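Local atomic coordinates of lysosome-associated membrane glycoprotein 3 (Homo sapiens, PDB entry 4AKM), a protein that acts at the lysosomal membrane in the unfolded protein response and in fusion of lysosomes with autophagosomes, and promotes lipid synthesis in liver cells. Residues Val27-Ser32 with Thr96-Ile101. Numbering follows the deposited sequence.
Sequences VQDKES and TVYQGI. Unlike the reference sequence in segment 96-101: Val97 (reference Ile).
Tyr98 reaches from the edge strand 97-110 to Val27 and Asp29, where strand 14-27 runs out into a loop. Its CB points toward that loop. CG lies anti to the carbonyl carbon (chi1 -63°), which sets the ring between Val27 and Thr96. Along one side of the ring, Tyr98 CD2 and CE2 lie under the Val27 methyl CG2, with CE2 3.9 Å from it. Val27 CG2 sits over the face, 4.0 Å from the Tyr98 ring centroid and 18° off the normal, so this is a CH-pi contact. Thr96 CG2 covers the opposite face, 3.6 Å above the plane and toward the rim. The ring is thus held between two methyl groups, one from each segment. Tyr98 CZ lies near both Val27 CG2 and Asp29 OD1. At the tip, Tyr98 OH comes to 3.3 Å from Asp29 OD1. The carboxylate approaches obliquely, its plane turned 56° from the ring. Its other oxygen, OD2, forms a salt bridge with Arg38, on the next strand of the Val27 sheet. The contact joins the two antiparallel sheets of the membrane-proximal beta-prism domain of the luminal region. Val27 also packs on Leu89, in the strand next to Tyr98. The chemistry is mixed: CH-pi packing from Val27 on one face and the Thr96 methyl on the other, while the phenol tip lies beside a carboxylate whose charge is probably partly balanced by Arg38.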
loop_
_atom_site.group_PDB
_atom_site.type_symbol
_atom_site.label_atom_id
_atom_site.label_comp_id
_atom_site.label_asym_id
_atom_site.label_seq_id
_atom_site.Cartn_x
_atom_site.Cartn_y
_atom_site.Cartn_z
ATOM N N VAL A 27 9.234 9.191 -8.602
ATOM C CA VAL A 27 8.721 10.246 -9.481
ATOM C C VAL A 27 9.657 10.551 -10.649
ATOM O O VAL A 27 10.873 10.644 -10.489
ATOM C CB VAL A 27 8.301 11.555 -8.726
ATOM C CG1 VAL A 27 7.931 11.259 -7.279
ATOM C CG2 VAL A 27 9.386 12.625 -8.797
ATOM N N GLN A 28 9.070 10.682 -11.833
ATOM C CA GLN A 28 9.826 10.937 -13.053
ATOM C C GLN A 28 9.919 12.432 -13.343
ATOM O O GLN A 28 9.068 12.989 -14.037
ATOM C CB GLN A 28 9.175 10.216 -14.231
ATOM C CG GLN A 28 10.160 9.505 -15.138
ATOM C CD GLN A 28 9.561 8.273 -15.784
ATOM O OE1 GLN A 28 10.149 7.186 -15.748
ATOM N NE2 GLN A 28 8.382 8.434 -16.381
ATOM N N ASP A 29 10.961 13.066 -12.812
ATOM C CA ASP A 29 11.179 14.502 -12.974
ATOM C C ASP A 29 11.253 14.908 -14.436
ATOM O O ASP A 29 10.607 15.864 -14.858
ATOM C CB ASP A 29 12.487 14.916 -12.294
ATOM C CG ASP A 29 12.411 14.834 -10.791
ATOM O OD1 ASP A 29 11.370 15.239 -10.234
ATOM O OD2 ASP A 29 13.391 14.365 -10.170
ATOM N N LYS A 30 12.052 14.170 -15.197
ATOM C CA LYS A 30 12.366 14.538 -16.570
ATOM C C LYS A 30 11.440 13.838 -17.556
ATOM O O LYS A 30 10.987 12.719 -17.308
ATOM C CB LYS A 30 13.825 14.204 -16.879
ATOM C CG LYS A 30 14.736 14.191 -15.652
ATOM C CD LYS A 30 14.966 15.581 -15.067
ATOM C CE LYS A 30 15.839 15.503 -13.815
ATOM N NZ LYS A 30 16.086 16.837 -13.191
ATOM N N GLU A 31 11.161 14.503 -18.674
ATOM C CA GLU A 31 10.262 13.961 -19.688
ATOM C C GLU A 31 10.919 12.767 -20.377
ATOM O O GLU A 31 10.239 11.881 -20.904
ATOM C CB GLU A 31 9.891 15.042 -20.709
ATOM C CG GLU A 31 9.679 16.435 -20.109
ATOM C CD GLU A 31 8.515 16.496 -19.126
ATOM O OE1 GLU A 31 7.351 16.443 -19.577
ATOM O OE2 GLU A 31 8.762 16.605 -17.903
ATOM N N SER A 32 12.249 12.756 -20.366
ATOM C CA SER A 32 13.007 11.617 -20.868
ATOM C C SER A 32 12.848 10.431 -19.925
ATOM O O SER A 32 13.140 10.527 -18.731
ATOM C CB SER A 32 14.488 11.973 -21.011
ATOM O OG SER A 32 15.231 10.863 -21.486
ATOM N N THR A 96 7.293 20.819 -6.161
ATOM C CA THR A 96 6.160 20.147 -6.778
ATOM C C THR A 96 5.509 19.120 -5.855
ATOM O O THR A 96 6.195 18.401 -5.132
ATOM C CB THR A 96 6.592 19.452 -8.088
ATOM O OG1 THR A 96 7.319 20.380 -8.903
ATOM C CG2 THR A 96 5.381 18.932 -8.860
ATOM N N VAL A 97 4.179 19.080 -5.864
ATOM C CA VAL A 97 3.467 17.910 -5.377
ATOM C C VAL A 97 3.100 17.007 -6.558
ATOM O O VAL A 97 2.513 17.454 -7.544
ATOM C CB VAL A 97 2.212 18.262 -4.533
ATOM C CG1 VAL A 97 2.621 18.878 -3.207
ATOM C CG2 VAL A 97 1.265 19.182 -5.296
ATOM N N TYR A 98 3.495 15.744 -6.465
ATOM C CA TYR A 98 3.122 14.728 -7.432
ATOM C C TYR A 98 2.069 13.842 -6.799
ATOM O O TYR A 98 2.145 13.529 -5.616
ATOM C CB TYR A 98 4.336 13.885 -7.817
ATOM C CG TYR A 98 5.428 14.663 -8.511
ATOM C CD1 TYR A 98 5.428 14.813 -9.893
ATOM C CD2 TYR A 98 6.460 15.246 -7.787
ATOM C CE1 TYR A 98 6.425 15.524 -10.534
ATOM C CE2 TYR A 98 7.459 15.955 -8.417
ATOM C CZ TYR A 98 7.438 16.092 -9.792
ATOM O OH TYR A 98 8.434 16.801 -10.429
ATOM N N GLN A 99 1.085 13.428 -7.578
ATOM C CA GLN A 99 0.085 12.534 -7.030
ATOM C C GLN A 99 -0.605 11.702 -8.092
ATOM O O GLN A 99 -0.488 11.967 -9.289
ATOM C CB GLN A 99 -0.939 13.299 -6.198
ATOM C CG GLN A 99 -1.625 14.423 -6.921
ATOM C CD GLN A 99 -2.812 14.928 -6.146
ATOM O OE1 GLN A 99 -3.640 14.141 -5.688
ATOM N NE2 GLN A 99 -2.897 16.243 -5.972
ATOM N N GLY A 100 -1.318 10.677 -7.646
ATOM C CA GLY A 100 -1.982 9.815 -8.600
ATOM C C GLY A 100 -2.771 8.709 -7.952
ATOM O O GLY A 100 -2.475 8.290 -6.830
ATOM N N ILE A 101 -3.786 8.236 -8.667
ATOM C CA ILE A 101 -4.641 7.174 -8.167
ATOM C C ILE A 101 -4.916 6.170 -9.266
ATOM O O ILE A 101 -5.243 6.538 -10.391
ATOM C CB ILE A 101 -5.998 7.712 -7.646
ATOM C CG1 ILE A 101 -5.794 8.759 -6.547
ATOM C CG2 ILE A 101 -6.876 6.572 -7.139
ATOM C CD1 ILE A 101 -7.030 9.018 -5.707
#